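PDB 4CW4: beta-ketoacyl-[acyl-carrier-protein] synthase FabY from Pseudomonas aeruginosa, which catalyses the condensation of acetyl-CoA with malonyl-ACP to form acetoacetyl-ACP, the primer that starts fatty acid biosynthesis. Local coordinates for residues Met33-Ser37 with Asn521-Arg525; Ser169-Leu173 with Thr362-Ser366. All blocks are in the same frame, centred on the assembly; numbering follows the deposited sequence. Where two conformers were deposited one is given.

Contact 1: residues Met33-Ser37 with Asn521-Arg525; sequences MVIES and NRDMR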
loop_
_atom_site.group_PDB
_atom_site.type_symbol
_atom_site.label_atom_id
_atom_site.label_comp_id
_atom_site.label_asym_id
_atom_site.label_seq_id
_atom_site.Cartn_x
_atom_site.Cartn_y
_atom_site.Cartn_z
ATOM N N MET A 33 -22.089 8.476 19.305
ATOM C CA MET A 33 -22.764 7.264 18.887
ATOM C C MET A 33 -23.746 6.755 19.952
ATOM O O MET A 33 -24.802 6.246 19.594
ATOM C CB MET A 33 -21.746 6.202 18.476
ATOM C CG MET A 33 -20.971 6.630 17.249
ATOM S SD MET A 33 -19.879 5.381 16.542
ATOM C CE MET A 33 -18.358 5.704 17.433
ATOM N N VAL A 34 -23.420 6.920 21.233
ATOM C CA VAL A 34 -24.331 6.489 22.307
ATOM C C VAL A 34 -24.890 7.675 23.079
ATOM O O VAL A 34 -25.119 7.597 24.282
ATOM C CB VAL A 34 -23.650 5.477 23.253
ATOM C CG1 VAL A 34 -23.255 4.225 22.478
ATOM C CG2 VAL A 34 -22.443 6.100 23.954
ATOM N N ILE A 35 -25.188 8.751 22.358
ATOM C CA ILE A 35 -25.399 10.046 22.997
ATOM C C ILE A 35 -26.574 10.032 23.963
ATOM O O ILE A 35 -26.511 10.624 25.052
ATOM C CB ILE A 35 -25.530 11.148 21.932
ATOM C CG1 ILE A 35 -25.382 12.540 22.558
ATOM C CG2 ILE A 35 -26.837 11.013 21.136
ATOM C CD1 ILE A 35 -23.965 12.928 22.878
ATOM N N GLU A 36 -27.616 9.305 23.613
ATOM C CA GLU A 36 -28.817 9.287 24.437
ATOM C C GLU A 36 -28.631 8.463 25.712
ATOM O O GLU A 36 -29.403 8.581 26.666
ATOM C CB GLU A 36 -29.999 8.759 23.619
ATOM C CG GLU A 36 -29.866 7.300 23.249
ATOM C CD GLU A 36 -29.235 7.049 21.870
ATOM O OE1 GLU A 36 -28.392 7.838 21.355
ATOM O OE2 GLU A 36 -29.614 6.012 21.291
ATOM N N SER A 37 -27.592 7.643 25.737
ATOM C CA SER A 37 -27.320 6.776 26.881
ATOM C C SER A 37 -26.361 7.410 27.888
ATOM O O SER A 37 -26.167 6.872 28.972
ATOM C CB SER A 37 -26.729 5.446 26.399
ATOM O OG SER A 37 -27.685 4.744 25.618
ATOM N N ASN A 521 -30.416 -3.838 18.930
ATOM C CA ASN A 521 -30.599 -2.536 18.296
ATOM C C ASN A 521 -30.655 -1.401 19.307
ATOM O O ASN A 521 -30.896 -0.247 18.938
ATOM C CB ASN A 521 -31.802 -2.516 17.332
ATOM C CG ASN A 521 -33.138 -2.572 18.026
ATOM O OD1 ASN A 521 -33.243 -2.823 19.223
ATOM N ND2 ASN A 521 -34.189 -2.349 17.247
ATOM N N ARG A 522 -30.383 -1.747 20.569
ATOM C CA ARG A 522 -30.336 -0.805 21.692
ATOM C C ARG A 522 -28.965 -0.838 22.341
ATOM O O ARG A 522 -28.307 -1.879 22.348
ATOM C CB ARG A 522 -31.377 -1.160 22.795
ATOM C CG ARG A 522 -32.764 -1.532 22.299
ATOM C CD ARG A 522 -33.590 -0.308 21.954
ATOM N NE ARG A 522 -34.999 -0.649 21.732
ATOM C CZ ARG A 522 -35.759 -0.174 20.741
ATOM N NH1 ARG A 522 -35.270 0.688 19.853
ATOM N NH2 ARG A 522 -37.026 -0.561 20.642
ATOM N N ASP A 523 -28.542 0.301 22.890
ATOM C CA ASP A 523 -27.335 0.340 23.725
ATOM C C ASP A 523 -27.544 -0.555 24.944
ATOM O O ASP A 523 -28.634 -0.577 25.532
ATOM C CB ASP A 523 -27.009 1.767 24.193
ATOM C CG ASP A 523 -26.699 2.709 23.043
ATOM O OD1 ASP A 523 -26.341 2.228 21.945
ATOM O OD2 ASP A 523 -26.789 3.940 23.240
ATOM N N MET A 524 -26.492 -1.273 25.331
ATOM C CA MET A 524 -26.558 -2.212 26.463
ATOM C C MET A 524 -25.468 -1.926 27.485
ATOM O O MET A 524 -24.330 -1.653 27.122
ATOM C CB MET A 524 -26.391 -3.649 25.958
ATOM C CG MET A 524 -27.515 -4.119 25.062
ATOM S SD MET A 524 -29.032 -4.368 25.999
ATOM C CE MET A 524 -30.236 -4.530 24.699
ATOM N N ARG A 525 -25.815 -2.045 28.761
ATOM C CA ARG A 525 -24.832 -1.946 29.846
ATOM C C ARG A 525 -24.760 -3.263 30.606
ATOM O O ARG A 525 -25.680 -3.621 31.338
ATOM C CB ARG A 525 -25.187 -0.823 30.829
ATOM C CG ARG A 525 -25.369 0.554 30.207
ATOM C CD ARG A 525 -25.522 1.641 31.285
ATOM N NE ARG A 525 -24.287 1.795 32.052
ATOM C CZ ARG A 525 -23.467 2.848 32.005
ATOM N NH1 ARG A 525 -23.745 3.916 31.268
ATOM N NH2 ARG A 525 -22.366 2.840 32.737
#
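Asp-523 meets Ser-37 and Val-34 with its carboxylate. OG of Ser-37 donates a hydrogen bond of 2.7 Å to OD2 of Asp-523. The bond uses the anti lone pair of OD2, the one turned away from OD1. Ser-37 CB and Asp-523 CB both lean toward the opposite segment. OG of Ser-37 stands anti to the carbonyl carbon (chi1 -65°), which brings it onto OD2 of Asp-523. Within 33-37, the backbone N of Ser-37 bonds to the carbonyl O of Val-34 at 2.9 Å and closes a type I beta turn over Ile-35 and Glu-36. Val-34 lies against the same carboxylate. Its CB is 3.5 Å from OD2 of Asp-523, and its CG1 is 3.7 Å from OD1. Glu-36 brings OE2 to 4.0 Å from OD2 of Asp-523, with the two carboxylate planes 35° apart. NZ of Lys-503 forms salt bridges to OE2 of Glu-36 and OD2 of Asp-523; its positive charge probably offsets the repulsion. OD1 of Asp-523 accepts a bond from the backbone N of Gly-501. The contact is loop-to-loop packing at the surface, away from the active-site residues. It joins the turn after helix 28-33 to the loop between strands 517-519 and 532-539 of the ketosynthase fold.

Contact 2: residues Ser169-Leu173 with Thr362-Ser366; sequences SAGQL and TLAES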
loop_
_atom_site.group_PDB
_atom_site.type_symbol
_atom_site.label_atom_id
_atom_site.label_comp_id
_atom_site.label_asym_id
_atom_site.label_seq_id
_atom_site.Cartn_x
_atom_site.Cartn_y
_atom_site.Cartn_z
ATOM N N SER A 169 -25.736 8.499 -0.301
ATOM C CA SER A 169 -25.379 8.596 1.112
ATOM C C SER A 169 -23.925 8.237 1.397
ATOM O O SER A 169 -23.304 7.522 0.639
ATOM C CB SER A 169 -26.309 7.710 1.941
ATOM O OG SER A 169 -26.480 6.448 1.326
ATOM N N ALA A 170 -23.400 8.766 2.494
ATOM C CA ALA A 170 -22.016 8.522 2.916
ATOM C C ALA A 170 -21.818 8.900 4.370
ATOM O O ALA A 170 -22.579 9.712 4.911
ATOM C CB ALA A 170 -21.056 9.315 2.060
ATOM N N GLY A 171 -20.783 8.328 4.985
ATOM C CA GLY A 171 -20.324 8.766 6.298
ATOM C C GLY A 171 -19.369 9.929 6.149
ATOM O O GLY A 171 -18.254 9.766 5.675
ATOM N N GLN A 172 -19.836 11.106 6.561
ATOM C CA GLN A 172 -19.167 12.388 6.323
ATOM C C GLN A 172 -18.765 13.041 7.622
ATOM O O GLN A 172 -19.529 12.984 8.589
ATOM C CB GLN A 172 -20.142 13.317 5.586
ATOM C CG GLN A 172 -20.501 12.827 4.185
ATOM C CD GLN A 172 -21.835 13.355 3.718
ATOM O OE1 GLN A 172 -21.927 14.463 3.187
ATOM N NE2 GLN A 172 -22.881 12.564 3.900
ATOM N N LEU A 173 -17.595 13.673 7.664
ATOM C CA LEU A 173 -17.252 14.482 8.829
ATOM C C LEU A 173 -18.373 15.457 9.170
ATOM O O LEU A 173 -19.129 15.869 8.289
ATOM C CB LEU A 173 -15.957 15.267 8.599
ATOM C CG LEU A 173 -14.670 14.456 8.402
ATOM C CD1 LEU A 173 -13.418 15.330 8.441
ATOM C CD2 LEU A 173 -14.562 13.340 9.420
ATOM N N THR A 362 -22.013 1.485 3.018
ATOM C CA THR A 362 -21.981 2.919 2.826
ATOM C C THR A 362 -20.549 3.412 2.942
ATOM O O THR A 362 -19.878 3.168 3.941
ATOM C CB THR A 362 -22.841 3.598 3.900
ATOM O OG1 THR A 362 -24.216 3.276 3.664
ATOM C CG2 THR A 362 -22.664 5.118 3.893
ATOM N N LEU A 363 -20.099 4.122 1.918
ATOM C CA LEU A 363 -18.759 4.663 1.871
ATOM C C LEU A 363 -18.611 5.813 2.870
ATOM O O LEU A 363 -19.521 6.619 3.027
ATOM C CB LEU A 363 -18.506 5.155 0.453
ATOM C CG LEU A 363 -17.103 5.553 0.068
ATOM C CD1 LEU A 363 -16.179 4.364 0.135
ATOM C CD2 LEU A 363 -17.128 6.130 -1.325
ATOM N N ALA A 364 -17.457 5.899 3.529
ATOM C CA ALA A 364 -17.208 6.909 4.540
ATOM C C ALA A 364 -15.758 7.376 4.520
ATOM O O ALA A 364 -14.867 6.683 4.025
ATOM C CB ALA A 364 -17.541 6.374 5.907
ATOM N N GLU A 365 -15.539 8.544 5.107
ATOM C CA GLU A 365 -14.191 9.067 5.323
ATOM C C GLU A 365 -13.846 9.061 6.809
ATOM O O GLU A 365 -14.676 9.357 7.666
ATOM C CB GLU A 365 -14.089 10.497 4.790
ATOM C CG GLU A 365 -15.023 11.501 5.450
ATOM C CD GLU A 365 -15.005 12.889 4.820
ATOM O OE1 GLU A 365 -14.317 13.110 3.789
ATOM O OE2 GLU A 365 -15.707 13.764 5.352
ATOM N N SER A 366 -12.593 8.742 7.110
ATOM C CA SER A 366 -12.119 8.712 8.489
ATOM C C SER A 366 -10.621 8.727 8.517
ATOM O O SER A 366 -9.973 8.116 7.662
ATOM C CB SER A 366 -12.572 7.439 9.186
ATOM O OG SER A 366 -12.192 7.451 10.563
HETATM O O HOH W 1 -21.987 5.077 -0.021
HETATM O O HOH W 2 -24.631 3.962 0.470
#
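The carboxylate of Glu-365 reaches the backbone of Leu-173 through OE2. N of Leu-173 donates to OE2 of Glu-365 at 3.0 Å, with an N-H...O angle of 170°. The anti lone pair of OE2 takes this bond. CG of Leu-173 lies 3.3 Å from OE2 of Glu-365, and the two side chains cross at about a right angle. The Glu-365 chain starts with CG between its backbone N and carbonyl carbon (chi1 61°), then runs extended and brings OE2 to the N-H of Leu-173. Tyr-98 also bonds OE2, while Arg-190 forms a salt bridge with OE1. The amide of Gln-172 turns back along its own segment: NE2 bonds O of Ala-170 at 3.0 Å, from above the carbonyl plane. That oxygen sits at the amide's edge, in its plane. NE2 also bonds O of Arg-93, and OE1 is held by N of Glu-95, which grips the amide at both ends.

Between the backbones lies a single parallel beta bridge, Gly-171 with Ala-364. Gly-171 N donates to Leu-363 O at 2.9 Å, and Glu-365 N donates to Gly-171 O at 3.0 Å. The bridge joins short strand 169-171 to the segment leading into strand 366-374 of the ketosynthase core. Thr-362 and Ala-364 both hydrogen-bond the backbone of His-477, a predicted active-site residue. Gly-171 has no side chain, which lets its CA come within 4.0 Å of CA of Ala-364 and 3.7 Å of the methyl CB. One water links Ser-169 O to Leu-363 N; a second joins the Ser-169 and Thr-362 hydroxyls.

Overall arrangement
From the N terminus, the chain passes through strand 10-19 and helix 28-33 to the first half of contact 1. It then runs through residues 91-93, which pair with strand 169-171, and reaches the first half of contact 2. Segment 362-366 closes the loop that began at 169-173, which includes Cys-286, the probable active-site cysteine. The chain continues past the predicted active-site residues His-439 and His-477 before segment 521-525 closes the longer loop of contact 1. Contact 2 therefore lies wholly within the span of contact 1, and the two do not cross. Their centres are 21 Å apart. Contact 1 ties the loop after helix 28-33 to that after strand 517-519; contact 2 ties strand 169-171 to the lead-in to strand 366-374.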